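Side-chain contacts in putative alpha KG dependent 2,4-D dioxygenase (Burkholderia xenovorans, PDB 5J92), which probably catalyses an iron(II)- and 2-oxoglutarate-dependent oxidation of an organic substrate: residues K167-L172 with K215-S220; D163-V168 with L238-E243; P129-Y134 with C201-V206; D265-M270 with D292-T297. One frame throughout, in Å; residues are numbered along the deposited sequence.

Contact 1 of 4, residues K167-L172 with K215-S220; sequences KVVEGL and KSLYLS
K215 NZ meets E170 OE1 at 2.8 Å in a salt bridge that is also a hydrogen bond. The ammonium comes to the syn side of the oxygen, 23° out of the carboxylate plane, and the two side chains cross at about a right angle. Beside this polar pair, V169 CG2 rests on L217 CD2 at 4.3 Å. The lysine runs extended beyond CG to span the gap, whereas in the glutamate the bend at chi2 (57°) swings the carboxylate round to the lysine. E170 lies in a type II turn from V169 to L172, closed by L172 N to V169 O, with G171 at positive phi. Y158 OH bonds to the other carboxylate oxygen, OE2, and L205 and V206 also pack on V169. A charged pair toward the solvent side, with V169 and L217 buried behind it, thus joins helix 163-169 to strand 215-217, and Y158 probably helps hold the carboxylate in place.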
loop_
_atom_site.group_PDB
_atom_site.type_symbol
_atom_site.label_atom_id
_atom_site.label_comp_id
_atom_site.label_asym_id
_atom_site.label_seq_id
_atom_site.Cartn_x
_atom_site.Cartn_y
_atom_site.Cartn_z
ATOM N N LYS A 167 -19.482 -10.092 0.274
ATOM C CA LYS A 167 -19.999 -11.222 1.033
ATOM C C LYS A 167 -19.059 -11.596 2.171
ATOM O O LYS A 167 -19.510 -12.034 3.241
ATOM C CB LYS A 167 -20.233 -12.418 0.105
ATOM C CG LYS A 167 -21.414 -12.255 -0.855
ATOM C CD LYS A 167 -21.433 -13.392 -1.876
ATOM C CE LYS A 167 -22.784 -13.530 -2.560
ATOM N NZ LYS A 167 -23.239 -12.278 -3.226
ATOM N N VAL A 168 -17.750 -11.478 1.939
ATOM C CA VAL A 168 -16.771 -11.912 2.930
ATOM C C VAL A 168 -16.763 -10.973 4.139
ATOM O O VAL A 168 -16.661 -11.425 5.283
ATOM C CB VAL A 168 -15.380 -12.045 2.281
ATOM C CG1 VAL A 168 -14.304 -12.241 3.341
ATOM C CG2 VAL A 168 -15.374 -13.236 1.346
ATOM N N VAL A 169 -16.843 -9.656 3.918
ATOM C CA VAL A 169 -16.687 -8.732 5.040
ATOM C C VAL A 169 -17.909 -8.724 5.959
ATOM O O VAL A 169 -17.803 -8.296 7.114
ATOM C CB VAL A 169 -16.375 -7.299 4.560
ATOM C CG1 VAL A 169 -15.092 -7.276 3.734
ATOM C CG2 VAL A 169 -17.560 -6.701 3.790
ATOM N N GLU A 170 -19.075 -9.134 5.467
ATOM C CA GLU A 170 -20.303 -9.046 6.246
ATOM C C GLU A 170 -20.179 -9.781 7.577
ATOM O O GLU A 170 -19.945 -10.991 7.607
ATOM C CB GLU A 170 -21.470 -9.613 5.426
ATOM C CG GLU A 170 -22.810 -8.956 5.706
ATOM C CD GLU A 170 -22.775 -7.450 5.465
ATOM O OE1 GLU A 170 -23.542 -6.731 6.143
ATOM O OE2 GLU A 170 -21.991 -6.974 4.598
ATOM N N GLY A 171 -20.334 -9.043 8.675
ATOM C CA GLY A 171 -20.335 -9.619 10.012
ATOM C C GLY A 171 -18.971 -9.855 10.632
ATOM O O GLY A 171 -18.897 -10.382 11.747
ATOM N N LEU A 172 -17.895 -9.493 9.957
ATOM C CA LEU A 172 -16.576 -9.700 10.523
ATOM C C LEU A 172 -16.252 -8.628 11.558
ATOM O O LEU A 172 -16.774 -7.508 11.527
ATOM C CB LEU A 172 -15.510 -9.680 9.426
ATOM C CG LEU A 172 -15.523 -10.760 8.343
ATOM C CD1 LEU A 172 -14.316 -10.554 7.465
ATOM C CD2 LEU A 172 -15.530 -12.168 8.955
ATOM N N LYS A 215 -23.457 2.435 5.261
ATOM C CA LYS A 215 -22.507 1.401 5.627
ATOM C C LYS A 215 -21.110 1.777 5.156
ATOM O O LYS A 215 -20.936 2.449 4.133
ATOM C CB LYS A 215 -22.903 0.051 5.032
ATOM C CG LYS A 215 -24.117 -0.626 5.693
ATOM C CD LYS A 215 -24.087 -2.087 5.297
ATOM C CE LYS A 215 -25.013 -2.965 6.090
ATOM N NZ LYS A 215 -24.845 -4.361 5.577
ATOM N N SER A 216 -20.106 1.326 5.908
ATOM C CA SER A 216 -18.724 1.675 5.596
ATOM C C SER A 216 -17.783 0.641 6.195
ATOM O O SER A 216 -18.139 -0.085 7.129
ATOM C CB SER A 216 -18.367 3.081 6.114
ATOM O OG SER A 216 -18.322 3.109 7.541
ATOM N N LEU A 217 -16.564 0.602 5.660
ATOM C CA LEU A 217 -15.512 -0.276 6.160
ATOM C C LEU A 217 -14.715 0.410 7.272
ATOM O O LEU A 217 -14.272 1.551 7.118
ATOM C CB LEU A 217 -14.562 -0.685 5.020
ATOM C CG LEU A 217 -15.139 -1.556 3.900
ATOM C CD1 LEU A 217 -14.178 -1.714 2.701
ATOM C CD2 LEU A 217 -15.515 -2.924 4.479
ATOM N N TYR A 218 -14.516 -0.293 8.389
ATOM C CA TYR A 218 -13.710 0.245 9.483
ATOM C C TYR A 218 -12.240 -0.117 9.261
ATOM O O TYR A 218 -11.620 -0.852 10.031
ATOM C CB TYR A 218 -14.205 -0.275 10.829
ATOM C CG TYR A 218 -13.807 0.594 11.995
ATOM C CD1 TYR A 218 -12.928 1.655 11.827
ATOM C CD2 TYR A 218 -14.331 0.373 13.264
ATOM C CE1 TYR A 218 -12.579 2.475 12.881
ATOM C CE2 TYR A 218 -13.988 1.190 14.330
ATOM C CZ TYR A 218 -13.115 2.238 14.134
ATOM O OH TYR A 218 -12.761 3.060 15.188
ATOM N N LEU A 219 -11.658 0.481 8.227
ATOM C CA LEU A 219 -10.252 0.248 7.940
ATOM C C LEU A 219 -9.388 1.216 8.738
ATOM O O LEU A 219 -9.815 2.321 9.078
ATOM C CB LEU A 219 -9.967 0.405 6.443
ATOM C CG LEU A 219 -10.786 -0.518 5.518
ATOM C CD1 LEU A 219 -10.341 -0.355 4.068
ATOM C CD2 LEU A 219 -10.674 -1.969 5.962
ATOM N N SER A 220 -8.170 0.779 9.052
ATOM C CA SER A 220 -7.219 1.633 9.744
ATOM C C SER A 220 -5.893 0.906 9.787
ATOM O O SER A 220 -5.857 -0.323 9.897
ATOM C CB SER A 220 -7.688 1.961 11.178
ATOM O OG SER A 220 -6.825 2.892 11.790
#

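Contact 2 of 4, residues D163-V168 with L238-E243; sequences DHLRKV and LRELTE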
loop_
_atom_site.group_PDB
_atom_site.type_symbol
_atom_site.label_atom_id
_atom_site.label_comp_id
_atom_site.label_asym_id
_atom_site.label_seq_id
_atom_site.Cartn_x
_atom_site.Cartn_y
_atom_site.Cartn_z
ATOM N N ASP A 163 -18.515 -8.170 -5.531
ATOM C CA ASP A 163 -19.531 -8.934 -4.815
ATOM C C ASP A 163 -18.918 -9.938 -3.842
ATOM O O ASP A 163 -19.426 -10.120 -2.727
ATOM C CB ASP A 163 -20.438 -9.654 -5.806
ATOM C CG ASP A 163 -21.491 -10.485 -5.111
ATOM O OD1 ASP A 163 -22.521 -9.900 -4.705
ATOM O OD2 ASP A 163 -21.280 -11.712 -4.943
ATOM N N HIS A 164 -17.837 -10.609 -4.242
ATOM C CA HIS A 164 -17.262 -11.632 -3.375
ATOM C C HIS A 164 -16.620 -11.017 -2.132
ATOM O O HIS A 164 -16.624 -11.633 -1.062
ATOM C CB HIS A 164 -16.268 -12.499 -4.154
ATOM C CG HIS A 164 -14.961 -11.828 -4.441
ATOM N ND1 HIS A 164 -14.799 -10.917 -5.463
ATOM C CD2 HIS A 164 -13.753 -11.938 -3.840
ATOM C CE1 HIS A 164 -13.546 -10.496 -5.479
ATOM N NE2 HIS A 164 -12.888 -11.107 -4.509
ATOM N N LEU A 165 -16.031 -9.826 -2.249
ATOM C CA LEU A 165 -15.526 -9.155 -1.052
ATOM C C LEU A 165 -16.661 -8.623 -0.187
ATOM O O LEU A 165 -16.555 -8.635 1.041
ATOM C CB LEU A 165 -14.570 -8.019 -1.415
ATOM C CG LEU A 165 -13.202 -8.479 -1.929
ATOM C CD1 LEU A 165 -12.301 -7.286 -2.183
ATOM C CD2 LEU A 165 -12.551 -9.458 -0.961
ATOM N N ARG A 166 -17.747 -8.149 -0.804
ATOM C CA ARG A 166 -18.913 -7.744 -0.026
ATOM C C ARG A 166 -19.424 -8.886 0.837
ATOM O O ARG A 166 -19.795 -8.680 1.999
ATOM C CB ARG A 166 -20.034 -7.273 -0.952
ATOM C CG ARG A 166 -21.257 -6.795 -0.188
ATOM C CD ARG A 166 -21.024 -5.391 0.302
ATOM N NE ARG A 166 -20.612 -4.568 -0.827
ATOM C CZ ARG A 166 -21.452 -3.891 -1.603
ATOM N NH1 ARG A 166 -22.755 -3.924 -1.352
ATOM N NH2 ARG A 166 -20.987 -3.183 -2.627
ATOM N N LYS A 167 -19.482 -10.092 0.274
ATOM C CA LYS A 167 -19.999 -11.222 1.033
ATOM C C LYS A 167 -19.059 -11.596 2.171
ATOM O O LYS A 167 -19.510 -12.034 3.241
ATOM C CB LYS A 167 -20.233 -12.418 0.105
ATOM C CG LYS A 167 -21.414 -12.255 -0.855
ATOM C CD LYS A 167 -21.433 -13.392 -1.876
ATOM C CE LYS A 167 -22.784 -13.530 -2.560
ATOM N NZ LYS A 167 -23.239 -12.278 -3.226
ATOM N N VAL A 168 -17.750 -11.478 1.939
ATOM C CA VAL A 168 -16.771 -11.912 2.930
ATOM C C VAL A 168 -16.763 -10.973 4.139
ATOM O O VAL A 168 -16.661 -11.425 5.283
ATOM C CB VAL A 168 -15.380 -12.045 2.281
ATOM C CG1 VAL A 168 -14.304 -12.241 3.341
ATOM C CG2 VAL A 168 -15.374 -13.236 1.346
ATOM N N LEU A 238 -7.308 -7.621 4.940
ATOM C CA LEU A 238 -7.162 -6.195 5.224
ATOM C C LEU A 238 -6.245 -5.517 4.215
ATOM O O LEU A 238 -6.485 -4.362 3.851
ATOM C CB LEU A 238 -6.640 -5.979 6.647
ATOM C CG LEU A 238 -7.611 -6.457 7.743
ATOM C CD1 LEU A 238 -7.089 -6.144 9.165
ATOM C CD2 LEU A 238 -9.027 -5.933 7.529
ATOM N N ARG A 239 -5.204 -6.215 3.749
ATOM C CA ARG A 239 -4.353 -5.678 2.697
ATOM C C ARG A 239 -5.165 -5.398 1.437
ATOM O O ARG A 239 -5.058 -4.321 0.839
ATOM C CB ARG A 239 -3.218 -6.660 2.379
ATOM C CG ARG A 239 -2.320 -6.222 1.209
ATOM C CD ARG A 239 -1.601 -7.405 0.536
ATOM N NE ARG A 239 -2.533 -8.466 0.129
ATOM C CZ ARG A 239 -3.348 -8.374 -0.917
ATOM N NH1 ARG A 239 -3.349 -7.271 -1.656
ATOM N NH2 ARG A 239 -4.174 -9.376 -1.219
ATOM N N GLU A 240 -5.977 -6.369 1.017
ATOM C CA GLU A 240 -6.758 -6.208 -0.202
ATOM C C GLU A 240 -7.770 -5.074 -0.058
ATOM O O GLU A 240 -7.938 -4.268 -0.982
ATOM C CB GLU A 240 -7.443 -7.524 -0.555
ATOM C CG GLU A 240 -8.157 -7.521 -1.903
ATOM C CD GLU A 240 -7.205 -7.683 -3.094
ATOM O OE1 GLU A 240 -6.007 -7.985 -2.873
ATOM O OE2 GLU A 240 -7.662 -7.515 -4.252
ATOM N N LEU A 241 -8.458 -5.004 1.090
ATOM C CA LEU A 241 -9.437 -3.943 1.315
ATOM C C LEU A 241 -8.776 -2.567 1.353
ATOM O O LEU A 241 -9.314 -1.599 0.802
ATOM C CB LEU A 241 -10.205 -4.194 2.617
ATOM C CG LEU A 241 -11.105 -5.433 2.630
ATOM C CD1 LEU A 241 -11.688 -5.716 4.020
ATOM C CD2 LEU A 241 -12.196 -5.300 1.609
ATOM N N THR A 242 -7.615 -2.454 2.007
ATOM C CA THR A 242 -6.964 -1.153 2.134
ATOM C C THR A 242 -6.473 -0.636 0.788
ATOM O O THR A 242 -6.613 0.557 0.489
ATOM C CB THR A 242 -5.815 -1.239 3.130
ATOM O OG1 THR A 242 -6.340 -1.647 4.395
ATOM C CG2 THR A 242 -5.153 0.120 3.276
ATOM N N GLU A 243 -5.908 -1.515 -0.041
ATOM C CA GLU A 243 -5.520 -1.083 -1.378
ATOM C C GLU A 243 -6.744 -0.649 -2.164
ATOM O O GLU A 243 -6.736 0.399 -2.820
ATOM C CB GLU A 243 -4.780 -2.191 -2.129
ATOM C CG GLU A 243 -4.459 -1.801 -3.593
ATOM C CD GLU A 243 -3.746 -2.895 -4.388
ATOM O OE1 GLU A 243 -3.372 -3.929 -3.791
ATOM O OE2 GLU A 243 -3.537 -2.706 -5.612
#
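L165 and E240 are brought together by different first torsions: L165 holds CG anti to its carbonyl carbon (chi1 -73°), while E240 holds CG anti to the backbone N (chi1 -173°) and then bends at chi2 (78°). The side chains cross at about a right angle, with L165 CD1 4.2 Å from E240 CG, so the leucine methyl touches the aliphatic part of the glutamate and not its carboxylate. The same methyl also reaches L241 CD2 at 4.3 Å. One branch of L165 therefore serves two consecutive residues of the other helix, and the contact between the segments is wholly apolar. The bend in E240 leaves its carboxylate to other partners. R239 NH2 gives E240 OE1 a hydrogen bond of 2.8 Å within a salt bridge, coming from the anti side, somewhat out of the carboxylate plane, and R274 of the second subunit forms a salt bridge with OE2. E243, one turn on from R239 and only at long range from it, pairs with R272 of the second subunit. Helix 163-169 thus lies against helix 231-245, where L237 adds to the cover of L165 and V168. L161 and L219 pack on L241 from neighbouring loops, and I277 of the second subunit packs on H164 beside the helix pair.

Contact 3 of 4, residues P129-Y134 with C201-V206; sequences PLPARY and CIHELV
Van der Waals contacts come from P129 and P131, which meet C201 and H203 of strand 201-208. P129 CG lies 4.2 Å from C201 CB, and the cysteine sulfur sits over the start of the proline, with SG 3.7 Å from P129 N. Its chi1 of 61° puts SG between the backbone N and the carbonyl carbon, which turns the sulfur to the proline. P131 and H203 approach from opposite directions: P131 CG is 3.7 Å from both NE2 and CE1 of H203, set obliquely to the imidazole. The two prolines belong to the run that leads into strand 132-139 of the six-stranded sheet, whereas C201 and H203 lie on a strand of the four-stranded antiparallel sheet. In this cupin-clan fold the contact thus ties the loop leading into one sheet to a strand of the other; the P131 side chain is about 7 Å from that of D124, an iron ligand, and about 11 Å from the iron ion. Polar approaches concern the H203 ring. P129 O comes to its edge, near the ring plane, 3.5 Å from CE1, while NE2 is hydrogen-bonded to L128 O, a bond that probably helps fix the ring's rotation. Among aromatic neighbours, Y176 meets the H203 ring edge-to-face, and Y218 meets it with the planes at about 35°, while also touching P131.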
loop_
_atom_site.group_PDB
_atom_site.type_symbol
_atom_site.label_atom_id
_atom_site.label_comp_id
_atom_site.label_asym_id
_atom_site.label_seq_id
_atom_site.Cartn_x
_atom_site.Cartn_y
_atom_site.Cartn_z
ATOM N N PRO A 129 -11.144 1.174 22.708
ATOM C CA PRO A 129 -12.542 0.720 22.741
ATOM C C PRO A 129 -13.516 1.831 22.427
ATOM O O PRO A 129 -14.581 1.564 21.861
ATOM C CB PRO A 129 -12.723 0.214 24.183
ATOM C CG PRO A 129 -11.370 -0.115 24.640
ATOM C CD PRO A 129 -10.426 0.839 23.947
ATOM N N LEU A 130 -13.174 3.080 22.754
ATOM C CA LEU A 130 -14.017 4.233 22.450
ATOM C C LEU A 130 -13.243 5.167 21.525
ATOM O O LEU A 130 -12.538 6.075 21.991
ATOM C CB LEU A 130 -14.451 4.929 23.738
ATOM C CG LEU A 130 -15.352 6.153 23.620
ATOM C CD1 LEU A 130 -16.539 5.794 22.802
ATOM C CD2 LEU A 130 -15.797 6.592 25.000
ATOM N N PRO A 131 -13.377 5.010 20.209
ATOM C CA PRO A 131 -12.560 5.777 19.263
ATOM C C PRO A 131 -13.071 7.205 19.102
ATOM O O PRO A 131 -14.009 7.645 19.771
ATOM C CB PRO A 131 -12.703 4.992 17.951
ATOM C CG PRO A 131 -13.335 3.687 18.335
ATOM C CD PRO A 131 -14.176 3.992 19.517
ATOM N N ALA A 132 -12.430 7.923 18.180
ATOM C CA ALA A 132 -12.761 9.312 17.926
ATOM C C ALA A 132 -14.072 9.418 17.164
ATOM O O ALA A 132 -14.453 8.517 16.411
ATOM C CB ALA A 132 -11.658 9.991 17.107
ATOM N N ARG A 133 -14.773 10.527 17.387
ATOM C CA ARG A 133 -15.905 10.871 16.537
ATOM C C ARG A 133 -15.402 11.828 15.455
ATOM O O ARG A 133 -14.884 11.388 14.433
ATOM C CB ARG A 133 -17.038 11.485 17.358
ATOM C CG ARG A 133 -18.306 11.778 16.557
ATOM C CD ARG A 133 -19.440 12.214 17.471
ATOM N NE ARG A 133 -19.933 11.103 18.286
ATOM C CZ ARG A 133 -20.750 11.234 19.324
ATOM N NH1 ARG A 133 -21.173 12.436 19.698
ATOM N NH2 ARG A 133 -21.147 10.158 19.992
ATOM N N TYR A 134 -15.500 13.127 15.688
ATOM C CA TYR A 134 -14.952 14.132 14.790
ATOM C C TYR A 134 -13.563 14.541 15.256
ATOM O O TYR A 134 -13.324 14.721 16.456
ATOM C CB TYR A 134 -15.840 15.367 14.742
ATOM C CG TYR A 134 -17.252 15.132 14.246
ATOM C CD1 TYR A 134 -17.523 15.079 12.886
ATOM C CD2 TYR A 134 -18.316 14.977 15.138
ATOM C CE1 TYR A 134 -18.804 14.875 12.418
ATOM C CE2 TYR A 134 -19.609 14.763 14.680
ATOM C CZ TYR A 134 -19.844 14.721 13.313
ATOM O OH TYR A 134 -21.112 14.524 12.815
ATOM N N CYS A 201 -7.957 -3.879 21.109
ATOM C CA CYS A 201 -9.400 -4.023 21.227
ATOM C C CYS A 201 -9.953 -4.577 19.922
ATOM O O CYS A 201 -9.207 -4.900 18.990
ATOM C CB CYS A 201 -10.062 -2.692 21.598
ATOM S SG CYS A 201 -9.822 -1.384 20.381
ATOM N N ILE A 202 -11.282 -4.695 19.866
ATOM C CA ILE A 202 -11.978 -5.270 18.726
ATOM C C ILE A 202 -13.125 -4.353 18.312
ATOM O O ILE A 202 -13.831 -3.803 19.163
ATOM C CB ILE A 202 -12.470 -6.697 19.059
ATOM C CG1 ILE A 202 -11.258 -7.634 19.134
ATOM C CG2 ILE A 202 -13.511 -7.186 18.071
ATOM C CD1 ILE A 202 -11.578 -9.000 19.682
ATOM N N HIS A 203 -13.294 -4.173 17.005
ATOM C CA HIS A 203 -14.419 -3.437 16.441
ATOM C C HIS A 203 -14.963 -4.194 15.236
ATOM O O HIS A 203 -14.220 -4.893 14.543
ATOM C CB HIS A 203 -14.023 -2.019 15.979
ATOM C CG HIS A 203 -13.487 -1.140 17.066
ATOM N ND1 HIS A 203 -14.252 -0.723 18.133
ATOM C CD2 HIS A 203 -12.270 -0.573 17.231
ATOM C CE1 HIS A 203 -13.519 0.037 18.928
ATOM N NE2 HIS A 203 -12.314 0.149 18.402
ATOM N N GLU A 204 -16.260 -4.018 14.976
ATOM C CA GLU A 204 -16.880 -4.600 13.795
ATOM C C GLU A 204 -16.352 -3.937 12.528
ATOM O O GLU A 204 -16.165 -2.719 12.479
ATOM C CB GLU A 204 -18.398 -4.439 13.867
ATOM C CG GLU A 204 -19.052 -5.295 14.951
ATOM C CD GLU A 204 -20.546 -5.072 15.048
ATOM O OE1 GLU A 204 -21.078 -4.246 14.267
ATOM O OE2 GLU A 204 -21.188 -5.709 15.917
ATOM N N LEU A 205 -16.172 -4.740 11.480
ATOM C CA LEU A 205 -15.586 -4.241 10.245
ATOM C C LEU A 205 -16.584 -3.441 9.412
ATOM O O LEU A 205 -16.194 -2.464 8.769
ATOM C CB LEU A 205 -15.021 -5.407 9.421
ATOM C CG LEU A 205 -14.328 -5.061 8.085
ATOM C CD1 LEU A 205 -13.105 -4.134 8.277
ATOM C CD2 LEU A 205 -13.947 -6.316 7.350
ATOM N N VAL A 206 -17.862 -3.810 9.415
ATOM C CA VAL A 206 -18.865 -3.094 8.628
ATOM C C VAL A 206 -19.666 -2.217 9.582
ATOM O O VAL A 206 -20.402 -2.722 10.438
ATOM C CB VAL A 206 -19.771 -4.050 7.838
ATOM C CG1 VAL A 206 -20.840 -3.258 7.088
ATOM C CG2 VAL A 206 -18.937 -4.874 6.869
#

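Contact 4 of 4, residues D265-M270 with D292-T297; sequences DNRALM and DDRTWT
The backbones approach most closely at R267 and D292, whose CA atoms are 8.4 Å apart, with R267 in the turn after D265 and D292 in the loop after strand 284-291. R267 lays its aliphatic part across the D292 carboxylate: CD is 3.4 Å from OD2, and the guanidinium and carboxylate planes stand 89° apart. R267 NH1 is 3.7 Å from D292 OD1, a long salt bridge. A bend at chi3 (-67°) turns the R267 guanidinium back onto D265, which it grips side-on, NE to OD1 at 2.8 Å and NH2 to OD2, met from above its plane, at 3.0 Å. OD1 also accepts the backbone N of R267, an Asx turn, so two donors hold that oxygen, and H209 NE2 bonds to OD2. D292 is gripped likewise by R294, NE to OD1 at 3.1 Å on the syn side but tilted from the plane, and NH2 to OD2 at 3.2 Å. Its strongest polar partner is R133, whose NE forms a salt bridge with D292 OD1. The R267 side chain is about 10 Å from that of D124, an iron ligand. The cluster is buried at D265, R267, D292 and R133, with R294 exposed. D292 OD1 probably eases the closeness of R133 and R267, and the arginines would help both acids stay ionised.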
loop_
_atom_site.group_PDB
_atom_site.type_symbol
_atom_site.label_atom_id
_atom_site.label_comp_id
_atom_site.label_asym_id
_atom_site.label_seq_id
_atom_site.Cartn_x
_atom_site.Cartn_y
_atom_site.Cartn_z
ATOM N N ASP A 265 -15.158 13.272 10.036
ATOM C CA ASP A 265 -15.872 12.228 10.773
ATOM C C ASP A 265 -15.089 10.925 10.627
ATOM O O ASP A 265 -15.103 10.288 9.574
ATOM C CB ASP A 265 -17.304 12.127 10.251
ATOM C CG ASP A 265 -18.199 11.220 11.103
ATOM O OD1 ASP A 265 -17.668 10.435 11.920
ATOM O OD2 ASP A 265 -19.443 11.318 10.958
ATOM N N ASN A 266 -14.381 10.534 11.691
ATOM C CA ASN A 266 -13.615 9.294 11.666
ATOM C C ASN A 266 -14.492 8.057 11.494
ATOM O O ASN A 266 -13.980 6.997 11.119
ATOM C CB ASN A 266 -12.776 9.175 12.941
ATOM C CG ASN A 266 -11.693 10.235 13.016
ATOM O OD1 ASN A 266 -10.658 10.096 12.387
ATOM N ND2 ASN A 266 -11.932 11.297 13.778
ATOM N N ARG A 267 -15.799 8.169 11.743
ATOM C CA ARG A 267 -16.708 7.034 11.605
ATOM C C ARG A 267 -16.948 6.641 10.157
ATOM O O ARG A 267 -17.531 5.580 9.921
ATOM C CB ARG A 267 -18.050 7.352 12.273
ATOM C CG ARG A 267 -17.927 7.707 13.749
ATOM C CD ARG A 267 -19.226 8.257 14.314
ATOM N NE ARG A 267 -19.577 9.559 13.747
ATOM C CZ ARG A 267 -20.563 10.320 14.208
ATOM N NH1 ARG A 267 -21.289 9.900 15.244
ATOM N NH2 ARG A 267 -20.822 11.493 13.641
ATOM N N ALA A 268 -16.508 7.463 9.191
ATOM C CA ALA A 268 -16.727 7.201 7.777
ATOM C C ALA A 268 -15.453 7.277 6.946
ATOM O O ALA A 268 -15.527 7.172 5.720
ATOM C CB ALA A 268 -17.749 8.196 7.202
ATOM N N LEU A 269 -14.293 7.474 7.565
ATOM C CA LEU A 269 -13.111 7.824 6.797
ATOM C C LEU A 269 -11.874 7.132 7.330
ATOM O O LEU A 269 -11.834 6.643 8.460
ATOM C CB LEU A 269 -12.833 9.335 6.831
ATOM C CG LEU A 269 -13.909 10.250 6.272
ATOM C CD1 LEU A 269 -13.726 11.624 6.830
ATOM C CD2 LEU A 269 -13.773 10.248 4.739
ATOM N N MET A 270 -10.861 7.128 6.475
ATOM C CA MET A 270 -9.470 7.071 6.862
ATOM C C MET A 270 -8.854 8.375 6.384
ATOM O O MET A 270 -9.390 9.044 5.485
ATOM C CB MET A 270 -8.744 5.869 6.240
ATOM C CG MET A 270 -8.958 4.544 6.980
ATOM S SD MET A 270 -7.788 3.275 6.480
ATOM C CE MET A 270 -8.000 3.279 4.711
ATOM N N ASP A 292 -16.347 9.139 20.352
ATOM C CA ASP A 292 -17.620 8.636 19.826
ATOM C C ASP A 292 -18.430 7.945 20.926
ATOM O O ASP A 292 -18.741 6.763 20.863
ATOM C CB ASP A 292 -17.359 7.705 18.646
ATOM C CG ASP A 292 -18.624 7.371 17.868
ATOM O OD1 ASP A 292 -19.612 8.124 17.978
ATOM O OD2 ASP A 292 -18.620 6.368 17.125
ATOM N N ASP A 293 -18.761 8.714 21.960
ATOM C CA ASP A 293 -19.529 8.201 23.095
ATOM C C ASP A 293 -21.005 8.272 22.730
ATOM O O ASP A 293 -21.610 9.346 22.753
ATOM C CB ASP A 293 -19.210 9.010 24.346
ATOM C CG ASP A 293 -19.806 8.415 25.608
ATOM O OD1 ASP A 293 -20.736 7.587 25.532
ATOM O OD2 ASP A 293 -19.331 8.795 26.694
ATOM N N ARG A 294 -21.595 7.128 22.385
ATOM C CA ARG A 294 -22.982 7.129 21.930
ATOM C C ARG A 294 -23.980 7.470 23.040
ATOM O O ARG A 294 -25.151 7.716 22.731
ATOM C CB ARG A 294 -23.327 5.775 21.297
ATOM C CG ARG A 294 -22.492 5.425 20.060
ATOM C CD ARG A 294 -22.892 6.245 18.838
ATOM N NE ARG A 294 -21.959 6.051 17.719
ATOM C CZ ARG A 294 -22.161 5.234 16.684
ATOM N NH1 ARG A 294 -23.277 4.519 16.589
ATOM N NH2 ARG A 294 -21.243 5.131 15.735
ATOM N N THR A 295 -23.554 7.514 24.308
ATOM C CA THR A 295 -24.427 7.955 25.396
ATOM C C THR A 295 -24.342 9.454 25.656
ATOM O O THR A 295 -25.149 9.982 26.431
ATOM C CB THR A 295 -24.107 7.215 26.704
ATOM O OG1 THR A 295 -22.907 7.741 27.283
ATOM C CG2 THR A 295 -23.940 5.719 26.456
ATOM N N TRP A 296 -23.393 10.145 25.036
ATOM C CA TRP A 296 -23.223 11.570 25.267
ATOM C C TRP A 296 -24.356 12.343 24.606
ATOM O O TRP A 296 -24.892 11.929 23.574
ATOM C CB TRP A 296 -21.872 12.022 24.720
ATOM C CG TRP A 296 -21.586 13.507 24.751
ATOM C CD1 TRP A 296 -20.915 14.196 25.720
ATOM C CD2 TRP A 296 -21.907 14.466 23.730
ATOM N NE1 TRP A 296 -20.814 15.526 25.376
ATOM C CE2 TRP A 296 -21.418 15.717 24.161
ATOM C CE3 TRP A 296 -22.568 14.389 22.499
ATOM C CZ2 TRP A 296 -21.576 16.880 23.408
ATOM C CZ3 TRP A 296 -22.724 15.549 21.752
ATOM C CH2 TRP A 296 -22.229 16.776 22.208
ATOM N N THR A 297 -24.760 13.442 25.240
ATOM C CA THR A 297 -25.790 14.312 24.697
ATOM C C THR A 297 -25.367 15.763 24.863
ATOM O O THR A 297 -24.704 16.130 25.837
ATOM C CB THR A 297 -27.150 14.107 25.386
ATOM O OG1 THR A 297 -27.024 14.376 26.789
ATOM C CG2 THR A 297 -27.655 12.683 25.184
#

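How the contacts relate
Contact 3 opens first: 129-134, leading into strand 132-139, is joined to 201-206 by a loop of 66 residues. Within that span lie 163-168 and 167-172, which open contacts 2 and 1 on the same helix and share K167 and V168. Contact 1 closes at 215-220, next to strand 201-208 in the four-stranded sheet, and contact 2 closes later on helix 231-245. Contact 3 therefore crosses both. L241 packs against V169 and L217, joining contacts 1 and 2. Contact 4 closes a shorter loop afterwards, in series with the others, yet lies beside contact 3, where P131 and R133 probably bond through their backbones to D292 and N266.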